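Local atomic coordinates of probable DNA endonuclease SmrA (PDB entry 3QD7), a protein that binds DNA and has DNA endonuclease activity, the chain here being most of a stand-alone small MutS-related protein that includes its Smr domain. Residues Y99-L104 and Q111-A116; N78-H83 and P118-S123; S66-A71 and T105-V110. One frame throughout, in Å; residues are numbered along the deposited sequence.

The three contacts all lie in the Smr domain, an alpha/beta fold with a mixed sheet. Contacts 1 and 3 centre about 11 Å apart and use adjoining segments of the chain: helix 92-105 meets strand 110-115 in contact 1, and the turn joining the two meets helix 57-73 in contact 3. They meet where Leu104 O lies 3.2 Å from Val110 CB. Contact 2 is centred equally far from contact 1; its loop 118-123 follows the far end of strand 110-115, and Leu104 CD2 packs 3.7 Å from Ile81 CD1. Contacts 2 and 3, with centres about 16 Å apart, fall on opposite sides of the chain's centre, bridged by Val79 against Phe67 and Ile68.

Contact 1: Y99-L104 and Q111-A116; sequences YVARWL and QAYCTA
Tyr113, on strand 110-115, reaches across to helix 92-105 and meets it in two ways, one polar and one apolar. The polar link is a weak hydrogen bond in which Tyr113 OH donates to Ala101 O, 2.7 Å away. That carbonyl lies near the C-terminal end of the helix, and it gives the hydroxyl of this buried tyrosine a backbone partner. Ala101 suits the spot because its small side chain lets the ring end come close: CB stands 3.5 Å from Tyr113 OH.

The apolar link is made by Leu104, one turn further along. Its CB is 3.7 Å from Tyr113 CE2 and its CD1 is 3.6 Å from Tyr113 CD2, so the leucine lies obliquely along one flank of the ring while the hydroxyl runs on to the helix backbone. The tyrosine's CG is set between its own backbone N and carbonyl carbon (chi1 58°), which lifts the ring off the strand toward the helix. A phenylalanine here keeps the ring but lacks the hydroxyl, and would probably leave Ala101 O without its side-chain donor and the ring end less firmly tied.

All three touching residues are buried, and the centre of the contact lies about 4 Å from the centre of the chain. Tyr113 also meets the ring of Phe26, on the neighbouring edge strand 25-27. Leu104 goes on to touch Val128 of strand 125-130 and Ile81 of strand 78-82, so helix 92-105 is seated across several strands of the sheet, while Trp103 of the same helix packs against helix 57-73.

Contact 2: N78-H83 and P118-S123; sequences NVLIIH and PHHGGS
Residues 80-83, at the end of a strand in the mixed sheet of the Smr alpha/beta fold, and residues 120-123 of a loop beside it run 40° apart. Their backbones stay well separated, with CA atoms 8.0 Å apart at Leu80 and His120 and 9.0 Å at His83 and Ser123, so side chains do the bridging. The loop links strand 110-115 to strand 125-130; Gly121 N closes the bend on Pro118 O, and Gly122 comes next. Gly121 has positive phi, where a CB would be jammed against the preceding carbonyl oxygen, and Gly122 also has positive phi, with Pro118 CA where a side chain would be crowded.

Leu80 points toward the loop. The two methyls of this branched side chain meet the loop backbone at His120 by van der Waals contact: Leu80 CD1 and CD2 each lie 3.8 Å from His120 O, and Leu80 CD2 is 4.2 Å from His120 CB. The polar end of the His120 ring is engaged elsewhere, ND1 hydrogen-bonding to Tyr127 OH, while the ring meets Tyr44 edge-to-face.

Just past the strand, the first torsion of His83 swings the imidazole round until its NE2 is near Ser123. There His83 NE2 donates to Ser123 O at 3.3 Å, the N-H...O angle 157° and the donor tilted 35° from the carbonyl plane.

Contact 3: S66-A71 and T105-V110; sequences SFIQQA and TEFDDV
The turn that carries the chain from helix 92-105 into strand 110-115 packs against helix 57-73 through Phe107, whose ring lies against Ile68. One methyl of the isoleucine makes a CH-pi contact: Ile68 CG2 sits 3.8 Å from the centroid of the Phe107 ring, only 8° off the normal. Ile68 CB adds to the cover, 3.8 Å from Phe107 CZ, and Ile68 CG1 reaches Phe107 CE2 at 4.0 Å. A beta-branched residue fits here because two branches can spread over the ring from one CB. The first torsion of Ile68 turns CG2 opposite the backbone N, over the ring.

The connection includes a type I beta turn from Phe107 to Val110, part of the helix-to-strand link in this alpha/beta domain, and Phe107 makes most of the link's contact with segment 66-71. Gln69 meets the ring at another place: with its chain bent at chi2, its OE1 lies in the ring plane at the edge, 3.8 Å from Phe107 CE1, and the amide and ring planes are 57° apart. The carbonyl oxygen thus faces the slightly positive C-H rim. Phe9 also meets Phe107 edge-to-face, and past it in the turn Asp108 and Asp109 form salt bridges with Arg131.

Contact 1: Y99-L104 and Q111-A116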
ATOM      1  N   TYR A  99      -3.888   0.171  -8.307  1.00 18.97           N
ATOM      2  CA  TYR A  99      -2.857  -0.858  -8.410  1.00 17.50           C
ATOM      3  C   TYR A  99      -2.303  -1.199  -7.051  1.00 22.11           C
ATOM      4  O   TYR A  99      -2.073  -2.386  -6.759  1.00 23.04           O
ATOM      5  CB  TYR A  99      -1.728  -0.423  -9.346  1.00 20.88           C
ATOM      6  CG  TYR A  99      -1.963  -0.822 -10.787  1.00 25.73           C
ATOM      7  CD1 TYR A  99      -2.164  -2.173 -11.138  1.00 24.88           C
ATOM      8  CD2 TYR A  99      -1.991   0.138 -11.805  1.00 27.14           C
ATOM      9  CE1 TYR A  99      -2.373  -2.548 -12.461  1.00 24.97           C
ATOM     10  CE2 TYR A  99      -2.212  -0.230 -13.149  1.00 28.09           C
ATOM     11  CZ  TYR A  99      -2.398  -1.578 -13.456  1.00 27.98           C
ATOM     12  OH  TYR A  99      -2.618  -1.952 -14.749  1.00 26.66           O
ATOM     13  N   VAL A 100      -2.081  -0.173  -6.212  1.00 19.66           N
ATOM     14  CA  VAL A 100      -1.522  -0.425  -4.869  1.00 15.92           C
ATOM     15  C   VAL A 100      -2.516  -1.287  -4.064  1.00 21.24           C
ATOM     16  O   VAL A 100      -2.125  -2.223  -3.361  1.00 18.70           O
ATOM     17  CB  VAL A 100      -1.157   0.897  -4.108  1.00 21.92           C
ATOM     18  CG1 VAL A 100      -0.881   0.610  -2.620  1.00 21.51           C
ATOM     19  CG2 VAL A 100       0.061   1.631  -4.760  1.00 14.67           C
ATOM     20  N   ALA A 101      -3.807  -0.996  -4.203  1.00 23.56           N
ATOM     21  CA  ALA A 101      -4.840  -1.811  -3.553  1.00 25.59           C
ATOM     22  C   ALA A 101      -4.731  -3.305  -3.896  1.00 25.06           C
ATOM     23  O   ALA A 101      -4.860  -4.152  -3.027  1.00 23.50           O
ATOM     24  CB  ALA A 101      -6.227  -1.296  -3.905  1.00 23.29           C
ATOM     25  N   ARG A 102      -4.516  -3.618  -5.172  1.00 20.41           N
ATOM     26  CA  ARG A 102      -4.373  -4.997  -5.595  1.00 17.86           C
ATOM     27  C   ARG A 102      -3.035  -5.571  -5.150  1.00 20.44           C
ATOM     28  O   ARG A 102      -2.984  -6.674  -4.615  1.00 21.34           O
ATOM     29  CB  ARG A 102      -4.457  -5.077  -7.120  1.00 22.08           C
ATOM     30  CG  ARG A 102      -3.946  -6.388  -7.682  1.00 24.61           C
ATOM     31  CD  ARG A 102      -3.729  -6.280  -9.154  1.00 35.19           C
ATOM     32  NE  ARG A 102      -5.003  -6.345  -9.864  1.00 39.52           N
ATOM     33  CZ  ARG A 102      -5.115  -6.545 -11.168  1.00 38.13           C
ATOM     34  NH1 ARG A 102      -4.018  -6.697 -11.910  1.00 35.41           N
ATOM     35  NH2 ARG A 102      -6.319  -6.598 -11.723  1.00 34.60           N
ATOM     36  N   TRP A 103      -1.947  -4.840  -5.398  1.00 18.13           N
ATOM     37  CA  TRP A 103      -0.597  -5.365  -5.112  1.00 19.89           C
ATOM     38  C   TRP A 103      -0.398  -5.776  -3.663  1.00 21.91           C
ATOM     39  O   TRP A 103       0.257  -6.786  -3.387  1.00 15.10           O
ATOM     40  CB  TRP A 103       0.474  -4.355  -5.520  1.00 16.77           C
ATOM     41  CG  TRP A 103       0.494  -4.067  -6.992  1.00 17.53           C
ATOM     42  CD1 TRP A 103       0.025  -4.862  -8.002  1.00 18.60           C
ATOM     43  CD2 TRP A 103       1.031  -2.900  -7.619  1.00 19.67           C
ATOM     44  NE1 TRP A 103       0.233  -4.252  -9.223  1.00 23.80           N
ATOM     45  CE2 TRP A 103       0.856  -3.049  -9.013  1.00 22.78           C
ATOM     46  CE3 TRP A 103       1.670  -1.764  -7.143  1.00 15.88           C
ATOM     47  CZ2 TRP A 103       1.285  -2.086  -9.928  1.00 23.16           C
ATOM     48  CZ3 TRP A 103       2.099  -0.814  -8.043  1.00 20.17           C
ATOM     49  CH2 TRP A 103       1.891  -0.970  -9.425  1.00 19.60           C
ATOM     50  N   LEU A 104      -0.983  -5.007  -2.732  1.00 17.80           N
ATOM     51  CA  LEU A 104      -0.795  -5.304  -1.326  1.00 16.31           C
ATOM     52  C   LEU A 104      -1.448  -6.616  -0.951  1.00 22.24           C
ATOM     53  O   LEU A 104      -0.909  -7.332  -0.117  1.00 22.88           O
ATOM     54  CB  LEU A 104      -1.276  -4.170  -0.416  1.00 14.12           C
ATOM     55  CG  LEU A 104      -0.512  -2.858  -0.515  1.00 20.16           C
ATOM     56  CD1 LEU A 104      -1.195  -1.733   0.292  1.00 19.92           C
ATOM     57  CD2 LEU A 104       0.952  -3.032  -0.115  1.00 20.09           C
ATOM     58  N   GLN A 111      -1.331  -8.035   6.213  1.00 17.20           N
ATOM     59  CA  GLN A 111      -2.515  -8.429   7.012  1.00 17.91           C
ATOM     60  C   GLN A 111      -3.737  -7.563   6.713  1.00 16.30           C
ATOM     61  O   GLN A 111      -4.866  -8.041   6.727  1.00 18.95           O
ATOM     62  CB  GLN A 111      -2.218  -8.353   8.514  1.00 23.65           C
ATOM     63  CG  GLN A 111      -1.034  -9.191   8.999  1.00 21.57           C
ATOM     64  CD  GLN A 111      -0.477  -8.697  10.328  1.00 25.97           C
ATOM     65  OE1 GLN A 111      -0.319  -9.471  11.286  1.00 31.44           O
ATOM     66  NE2 GLN A 111      -0.186  -7.412  10.400  1.00 15.86           N
ATOM     67  N   ALA A 112      -3.504  -6.269   6.496  1.00 23.17           N
ATOM     68  CA  ALA A 112      -4.570  -5.315   6.331  1.00 20.36           C
ATOM     69  C   ALA A 112      -4.011  -4.019   5.765  1.00 19.85           C
ATOM     70  O   ALA A 112      -2.817  -3.764   5.850  1.00 21.52           O
ATOM     71  CB  ALA A 112      -5.249  -5.040   7.711  1.00 22.15           C
ATOM     72  N   TYR A 113      -4.887  -3.189   5.218  1.00 17.25           N
ATOM     73  CA  TYR A 113      -4.570  -1.807   4.940  1.00 18.42           C
ATOM     74  C   TYR A 113      -5.836  -0.960   5.051  1.00 23.52           C
ATOM     75  O   TYR A 113      -6.965  -1.494   5.078  1.00 19.86           O
ATOM     76  CB  TYR A 113      -3.851  -1.610   3.585  1.00 15.58           C
ATOM     77  CG  TYR A 113      -4.589  -2.097   2.344  1.00 15.16           C
ATOM     78  CD1 TYR A 113      -5.646  -1.398   1.823  1.00 14.90           C
ATOM     79  CD2 TYR A 113      -4.175  -3.252   1.673  1.00 16.79           C
ATOM     80  CE1 TYR A 113      -6.309  -1.833   0.700  1.00 18.44           C
ATOM     81  CE2 TYR A 113      -4.839  -3.689   0.517  1.00 14.00           C
ATOM     82  CZ  TYR A 113      -5.899  -2.976   0.049  1.00 16.67           C
ATOM     83  OH  TYR A 113      -6.562  -3.387  -1.070  1.00 17.63           O
ATOM     84  N   CYS A 114      -5.638   0.356   5.135  1.00 21.73           N
ATOM     85  CA  CYS A 114      -6.752   1.316   5.142  1.00 23.27           C
ATOM     86  C   CYS A 114      -6.253   2.728   4.826  1.00 22.07           C
ATOM     87  O   CYS A 114      -5.065   3.009   4.928  1.00 20.62           O
ATOM     88  CB  CYS A 114      -7.483   1.304   6.477  1.00 22.15           C
ATOM     89  SG  CYS A 114      -6.503   2.044   7.798  1.00 30.06           S
ATOM     90  N   THR A 115      -7.173   3.610   4.455  1.00 20.33           N
ATOM     91  CA  THR A 115      -6.820   4.990   4.118  1.00 20.58           C
ATOM     92  C   THR A 115      -6.160   5.635   5.360  1.00 20.83           C
ATOM     93  O   THR A 115      -6.557   5.350   6.479  1.00 19.59           O
ATOM     94  CB  THR A 115      -8.074   5.744   3.578  1.00 21.68           C
ATOM     95  OG1 THR A 115      -8.560   5.078   2.404  1.00 23.56           O
ATOM     96  CG2 THR A 115      -7.741   7.141   3.178  1.00 20.89           C
ATOM     97  N   ALA A 116      -5.112   6.429   5.154  1.00 20.31           N
ATOM     98  CA  ALA A 116      -4.403   7.111   6.241  1.00 20.60           C
ATOM     99  C   ALA A 116      -5.223   8.241   6.870  1.00 21.49           C
ATOM    100  O   ALA A 116      -6.133   8.761   6.258  1.00 22.74           O
ATOM    101  CB  ALA A 116      -3.096   7.666   5.722  1.00 21.46           C
TER

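Contact 2: N78-H83 and P118-S123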
ATOM      1  N   ASN A  78       4.375  -2.008  10.261  1.00 26.20           N
ATOM      2  CA  ASN A  78       3.477  -1.168   9.482  1.00 24.30           C
ATOM      3  C   ASN A  78       4.222  -0.171   8.639  1.00 25.43           C
ATOM      4  O   ASN A  78       5.283   0.305   9.011  1.00 25.74           O
ATOM      5  CB  ASN A  78       2.424  -0.486  10.348  1.00 29.60           C
ATOM      6  CG  ASN A  78       2.971  -0.043  11.674  1.00 35.82           C
ATOM      7  OD1 ASN A  78       2.793  -0.726  12.690  1.00 34.59           O
ATOM      8  ND2 ASN A  78       3.654   1.103  11.680  1.00 37.52           N
ATOM      9  N   VAL A  79       3.662   0.103   7.468  1.00 17.32           N
ATOM     10  CA  VAL A  79       4.272   1.031   6.541  1.00 17.13           C
ATOM     11  C   VAL A  79       3.205   1.918   5.960  1.00 21.16           C
ATOM     12  O   VAL A  79       2.005   1.595   6.026  1.00 20.84           O
ATOM     13  CB  VAL A  79       5.087   0.322   5.438  1.00 15.44           C
ATOM     14  CG1 VAL A  79       6.231  -0.424   6.068  1.00 16.17           C
ATOM     15  CG2 VAL A  79       4.202  -0.656   4.604  1.00 12.89           C
ATOM     16  N   LEU A  80       3.656   3.054   5.445  1.00 18.86           N
ATOM     17  CA  LEU A  80       2.814   4.037   4.800  1.00 17.81           C
ATOM     18  C   LEU A  80       3.112   4.085   3.313  1.00 19.36           C
ATOM     19  O   LEU A  80       4.266   4.248   2.904  1.00 23.26           O
ATOM     20  CB  LEU A  80       3.093   5.432   5.406  1.00 19.74           C
ATOM     21  CG  LEU A  80       2.310   6.618   4.826  1.00 24.18           C
ATOM     22  CD1 LEU A  80       0.824   6.447   5.140  1.00 19.28           C
ATOM     23  CD2 LEU A  80       2.832   7.882   5.467  1.00 23.08           C
ATOM     24  N   ILE A  81       2.082   3.979   2.480  1.00 20.71           N
ATOM     25  CA  ILE A  81       2.302   4.195   1.058  1.00 17.50           C
ATOM     26  C   ILE A  81       1.567   5.434   0.564  1.00 21.71           C
ATOM     27  O   ILE A  81       0.359   5.550   0.732  1.00 20.16           O
ATOM     28  CB  ILE A  81       1.921   2.957   0.207  1.00 22.36           C
ATOM     29  CG1 ILE A  81       2.625   1.679   0.714  1.00 20.07           C
ATOM     30  CG2 ILE A  81       2.238   3.219  -1.280  1.00 19.04           C
ATOM     31  CD1 ILE A  81       2.136   0.445  -0.014  1.00 28.04           C
ATOM     32  N   ILE A  82       2.311   6.324  -0.092  1.00 18.68           N
ATOM     33  CA  ILE A  82       1.801   7.596  -0.576  1.00 18.65           C
ATOM     34  C   ILE A  82       1.586   7.547  -2.079  1.00 20.84           C
ATOM     35  O   ILE A  82       2.547   7.563  -2.870  1.00 20.29           O
ATOM     36  CB  ILE A  82       2.786   8.763  -0.250  1.00 19.79           C
ATOM     37  CG1 ILE A  82       3.275   8.648   1.212  1.00 21.10           C
ATOM     38  CG2 ILE A  82       2.124  10.137  -0.542  1.00 17.63           C
ATOM     39  CD1 ILE A  82       4.589   9.372   1.535  1.00 22.49           C
ATOM     40  N   HIS A  83       0.323   7.479  -2.480  1.00 20.64           N
ATOM     41  CA  HIS A  83      -0.022   7.436  -3.911  1.00 23.44           C
ATOM     42  C   HIS A  83      -0.515   8.777  -4.466  1.00 23.14           C
ATOM     43  O   HIS A  83      -0.390   9.027  -5.661  1.00 23.08           O
ATOM     44  CB  HIS A  83      -1.059   6.354  -4.168  1.00 18.18           C
ATOM     45  CG  HIS A  83      -2.221   6.423  -3.238  1.00 21.41           C
ATOM     46  ND1 HIS A  83      -2.429   5.496  -2.244  1.00 24.12           N
ATOM     47  CD2 HIS A  83      -3.225   7.324  -3.137  1.00 16.25           C
ATOM     48  CE1 HIS A  83      -3.518   5.818  -1.574  1.00 19.97           C
ATOM     49  NE2 HIS A  83      -4.009   6.932  -2.088  1.00 21.32           N
ATOM     50  N   PRO A 118      -5.406  12.229   8.057  1.00 25.77           N
ATOM     51  CA  PRO A 118      -4.899  13.403   7.339  1.00 22.90           C
ATOM     52  C   PRO A 118      -3.463  13.792   7.678  1.00 25.59           C
ATOM     53  O   PRO A 118      -2.731  14.255   6.805  1.00 24.10           O
ATOM     54  CB  PRO A 118      -5.865  14.510   7.760  1.00 26.84           C
ATOM     55  CG  PRO A 118      -7.179  13.732   8.154  1.00 19.57           C
ATOM     56  CD  PRO A 118      -6.622  12.555   8.848  1.00 25.62           C
ATOM     57  N   HIS A 119      -3.029  13.561   8.906  1.00 20.50           N
ATOM     58  CA  HIS A 119      -1.669  13.959   9.264  1.00 23.99           C
ATOM     59  C   HIS A 119      -0.624  13.031   8.635  1.00 27.13           C
ATOM     60  O   HIS A 119       0.567  13.288   8.741  1.00 24.79           O
ATOM     61  CB  HIS A 119      -1.496  14.092  10.787  1.00 24.64           C
ATOM     62  CG  HIS A 119      -1.444  12.789  11.519  1.00 28.14           C
ATOM     63  ND1 HIS A 119      -2.543  11.970  11.665  1.00 28.49           N
ATOM     64  CD2 HIS A 119      -0.431  12.177  12.176  1.00 23.41           C
ATOM     65  CE1 HIS A 119      -2.209  10.907  12.370  1.00 26.51           C
ATOM     66  NE2 HIS A 119      -0.931  11.005  12.690  1.00 31.70           N
ATOM     67  N   HIS A 120      -1.081  11.962   7.976  1.00 19.40           N
ATOM     68  CA  HIS A 120      -0.185  11.081   7.230  1.00 17.86           C
ATOM     69  C   HIS A 120      -0.544  11.080   5.747  1.00 19.98           C
ATOM     70  O   HIS A 120      -0.223  10.145   5.031  1.00 23.72           O
ATOM     71  CB  HIS A 120      -0.151   9.660   7.809  1.00 21.18           C
ATOM     72  CG  HIS A 120       0.744   9.511   9.001  1.00 22.29           C
ATOM     73  ND1 HIS A 120       0.298   9.019  10.212  1.00 24.97           N
ATOM     74  CD2 HIS A 120       2.061   9.803   9.171  1.00 22.88           C
ATOM     75  CE1 HIS A 120       1.297   9.028  11.080  1.00 26.77           C
ATOM     76  NE2 HIS A 120       2.379   9.487  10.472  1.00 20.05           N
ATOM     77  N   GLY A 121      -1.166  12.165   5.290  1.00 22.71           N
ATOM     78  CA  GLY A 121      -1.491  12.340   3.880  1.00 23.88           C
ATOM     79  C   GLY A 121      -2.949  12.061   3.528  1.00 24.19           C
ATOM     80  O   GLY A 121      -3.362  12.267   2.392  1.00 24.28           O
ATOM     81  N   GLY A 122      -3.723  11.587   4.505  1.00 20.42           N
ATOM     82  CA  GLY A 122      -5.169  11.355   4.318  1.00 24.54           C
ATOM     83  C   GLY A 122      -5.500  10.445   3.159  1.00 25.05           C
ATOM     84  O   GLY A 122      -4.854   9.410   2.941  1.00 24.59           O
ATOM     85  N   SER A 123      -6.491  10.860   2.388  1.00 26.26           N
ATOM     86  CA  SER A 123      -6.946  10.096   1.223  1.00 30.08           C
ATOM     87  C   SER A 123      -5.864   9.921   0.124  1.00 26.27           C
ATOM     88  O   SER A 123      -6.058   9.171  -0.836  1.00 25.72           O
ATOM     89  CB  SER A 123      -8.248  10.701   0.659  1.00 28.16           C
ATOM     90  OG  SER A 123      -7.961  11.760  -0.234  1.00 37.73           O
TER

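Contact 3: S66-A71 and T105-V110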
ATOM      1  N   SER A  66       9.873  -3.870  -4.152  1.00 23.92           N
ATOM      2  CA  SER A  66      11.155  -3.712  -3.483  1.00 25.73           C
ATOM      3  C   SER A  66      11.005  -3.157  -2.050  1.00 24.34           C
ATOM      4  O   SER A  66      11.676  -3.604  -1.118  1.00 25.82           O
ATOM      5  CB  SER A  66      12.034  -2.793  -4.342  1.00 28.28           C
ATOM      6  OG  SER A  66      13.327  -2.706  -3.788  1.00 43.83           O
ATOM      7  N   PHE A  67      10.114  -2.176  -1.881  1.00 18.84           N
ATOM      8  CA  PHE A  67       9.890  -1.545  -0.570  1.00 19.28           C
ATOM      9  C   PHE A  67       9.295  -2.545   0.422  1.00 19.65           C
ATOM     10  O   PHE A  67       9.742  -2.653   1.562  1.00 18.54           O
ATOM     11  CB  PHE A  67       8.964  -0.325  -0.725  1.00 18.95           C
ATOM     12  CG  PHE A  67       8.558   0.310   0.584  1.00 19.47           C
ATOM     13  CD1 PHE A  67       9.465   1.107   1.311  1.00 19.20           C
ATOM     14  CD2 PHE A  67       7.252   0.135   1.080  1.00 16.20           C
ATOM     15  CE1 PHE A  67       9.076   1.721   2.524  1.00 21.02           C
ATOM     16  CE2 PHE A  67       6.861   0.751   2.285  1.00 19.56           C
ATOM     17  CZ  PHE A  67       7.776   1.541   3.009  1.00 16.65           C
ATOM     18  N   ILE A  68       8.278  -3.280  -0.002  1.00 18.27           N
ATOM     19  CA  ILE A  68       7.687  -4.257   0.912  1.00 17.57           C
ATOM     20  C   ILE A  68       8.679  -5.378   1.295  1.00 20.00           C
ATOM     21  O   ILE A  68       8.785  -5.751   2.476  1.00 19.26           O
ATOM     22  CB  ILE A  68       6.364  -4.842   0.353  1.00 19.34           C
ATOM     23  CG1 ILE A  68       5.339  -3.717   0.164  1.00 18.42           C
ATOM     24  CG2 ILE A  68       5.818  -5.962   1.321  1.00 18.81           C
ATOM     25  CD1 ILE A  68       4.851  -3.095   1.465  1.00 12.56           C
ATOM     26  N   GLN A  69       9.427  -5.889   0.318  1.00 25.36           N
ATOM     27  CA  GLN A  69      10.536  -6.816   0.617  1.00 25.14           C
ATOM     28  C   GLN A  69      11.526  -6.244   1.645  1.00 27.05           C
ATOM     29  O   GLN A  69      11.926  -6.948   2.567  1.00 28.21           O
ATOM     30  CB  GLN A  69      11.310  -7.207  -0.651  1.00 22.71           C
ATOM     31  CG  GLN A  69      10.489  -7.947  -1.744  1.00 23.29           C
ATOM     32  CD  GLN A  69       9.899  -9.296  -1.299  1.00 27.98           C
ATOM     33  OE1 GLN A  69       8.921  -9.785  -1.886  1.00 28.81           O
ATOM     34  NE2 GLN A  69      10.491  -9.902  -0.291  1.00 26.98           N
ATOM     35  N   GLN A  70      11.912  -4.975   1.476  1.00 25.58           N
ATOM     36  CA  GLN A  70      12.851  -4.305   2.385  1.00 27.83           C
ATOM     37  C   GLN A  70      12.246  -4.189   3.774  1.00 26.99           C
ATOM     38  O   GLN A  70      12.901  -4.490   4.768  1.00 30.61           O
ATOM     39  CB  GLN A  70      13.251  -2.903   1.863  1.00 32.46           C
ATOM     40  CG  GLN A  70      13.750  -1.905   2.958  1.00 36.00           C
ATOM     41  CD  GLN A  70      13.137  -0.457   2.890  1.00 51.23           C
ATOM     42  OE1 GLN A  70      12.583   0.051   3.890  1.00 43.07           O
ATOM     43  NE2 GLN A  70      13.280   0.211   1.724  1.00 44.17           N
ATOM     44  N   ALA A  71      10.996  -3.727   3.834  1.00 22.00           N
ATOM     45  CA  ALA A  71      10.291  -3.509   5.121  1.00 19.25           C
ATOM     46  C   ALA A  71      10.185  -4.832   5.900  1.00 18.67           C
ATOM     47  O   ALA A  71      10.425  -4.882   7.091  1.00 20.12           O
ATOM     48  CB  ALA A  71       8.917  -2.920   4.865  1.00 14.83           C
ATOM     49  N   THR A 105      -2.591  -6.950  -1.571  1.00 21.69           N
ATOM     50  CA  THR A 105      -3.263  -8.225  -1.265  1.00 22.58           C
ATOM     51  C   THR A 105      -2.461  -9.437  -1.781  1.00 25.36           C
ATOM     52  O   THR A 105      -2.689 -10.570  -1.342  1.00 27.86           O
ATOM     53  CB  THR A 105      -4.692  -8.314  -1.824  1.00 21.79           C
ATOM     54  OG1 THR A 105      -4.632  -8.402  -3.250  1.00 22.13           O
ATOM     55  CG2 THR A 105      -5.552  -7.091  -1.418  1.00 21.52           C
ATOM     56  N   GLU A 106      -1.525  -9.196  -2.698  1.00 22.21           N
ATOM     57  CA  GLU A 106      -0.718 -10.284  -3.297  1.00 25.59           C
ATOM     58  C   GLU A 106       0.486 -10.750  -2.455  1.00 28.03           C
ATOM     59  O   GLU A 106       1.086 -11.814  -2.723  1.00 26.52           O
ATOM     60  CB  GLU A 106      -0.285  -9.883  -4.707  1.00 24.73           C
ATOM     61  CG  GLU A 106      -1.460  -9.898  -5.636  1.00 24.33           C
ATOM     62  CD  GLU A 106      -1.159  -9.372  -7.012  1.00 29.42           C
ATOM     63  OE1 GLU A 106      -0.248  -8.565  -7.176  1.00 33.30           O
ATOM     64  OE2 GLU A 106      -1.883  -9.734  -7.946  1.00 40.07           O
ATOM     65  N   PHE A 107       0.843  -9.949  -1.451  1.00 24.32           N
ATOM     66  CA  PHE A 107       1.824 -10.344  -0.471  1.00 22.52           C
ATOM     67  C   PHE A 107       1.172 -11.196   0.618  1.00 23.17           C
ATOM     68  O   PHE A 107       0.224 -10.770   1.300  1.00 18.14           O
ATOM     69  CB  PHE A 107       2.478  -9.106   0.162  1.00 22.46           C
ATOM     70  CG  PHE A 107       3.364  -8.327  -0.786  1.00 21.01           C
ATOM     71  CD1 PHE A 107       4.669  -8.746  -1.049  1.00 19.75           C
ATOM     72  CD2 PHE A 107       2.901  -7.160  -1.395  1.00 19.18           C
ATOM     73  CE1 PHE A 107       5.491  -8.042  -1.915  1.00 14.91           C
ATOM     74  CE2 PHE A 107       3.728  -6.435  -2.263  1.00 17.71           C
ATOM     75  CZ  PHE A 107       5.026  -6.871  -2.520  1.00 16.39           C
ATOM     76  N   ASP A 108       1.702 -12.391   0.794  1.00 20.66           N
ATOM     77  CA  ASP A 108       1.351 -13.227   1.933  1.00 24.54           C
ATOM     78  C   ASP A 108       1.436 -12.513   3.309  1.00 23.56           C
ATOM     79  O   ASP A 108       0.617 -12.776   4.187  1.00 21.03           O
ATOM     80  CB  ASP A 108       2.237 -14.490   1.937  1.00 22.75           C
ATOM     81  CG  ASP A 108       1.576 -15.644   2.627  1.00 32.93           C
ATOM     82  OD1 ASP A 108       0.418 -15.969   2.270  1.00 33.44           O
ATOM     83  OD2 ASP A 108       2.209 -16.215   3.531  1.00 33.59           O
ATOM     84  N   ASP A 109       2.401 -11.602   3.485  1.00 21.74           N
ATOM     85  CA  ASP A 109       2.665 -10.974   4.800  1.00 21.77           C
ATOM     86  C   ASP A 109       1.881  -9.662   5.083  1.00 22.18           C
ATOM     87  O   ASP A 109       2.011  -9.065   6.169  1.00 19.20           O
ATOM     88  CB  ASP A 109       4.158 -10.726   4.989  1.00 21.65           C
ATOM     89  CG  ASP A 109       4.974 -12.015   5.039  1.00 26.67           C
ATOM     90  OD1 ASP A 109       4.758 -12.849   5.942  1.00 30.38           O
ATOM     91  OD2 ASP A 109       5.850 -12.195   4.180  1.00 28.04           O
ATOM     92  N   VAL A 110       1.071  -9.230   4.126  1.00 21.72           N
ATOM     93  CA  VAL A 110       0.199  -8.083   4.316  1.00 26.73           C
ATOM     94  C   VAL A 110      -1.083  -8.563   5.022  1.00 25.49           C
ATOM     95  O   VAL A 110      -1.820  -9.400   4.497  1.00 25.13           O
ATOM     96  CB  VAL A 110      -0.116  -7.385   2.956  1.00 23.12           C
ATOM     97  CG1 VAL A 110      -1.381  -6.495   3.028  1.00 23.68           C
ATOM     98  CG2 VAL A 110       1.070  -6.577   2.496  1.00 21.94           C
TER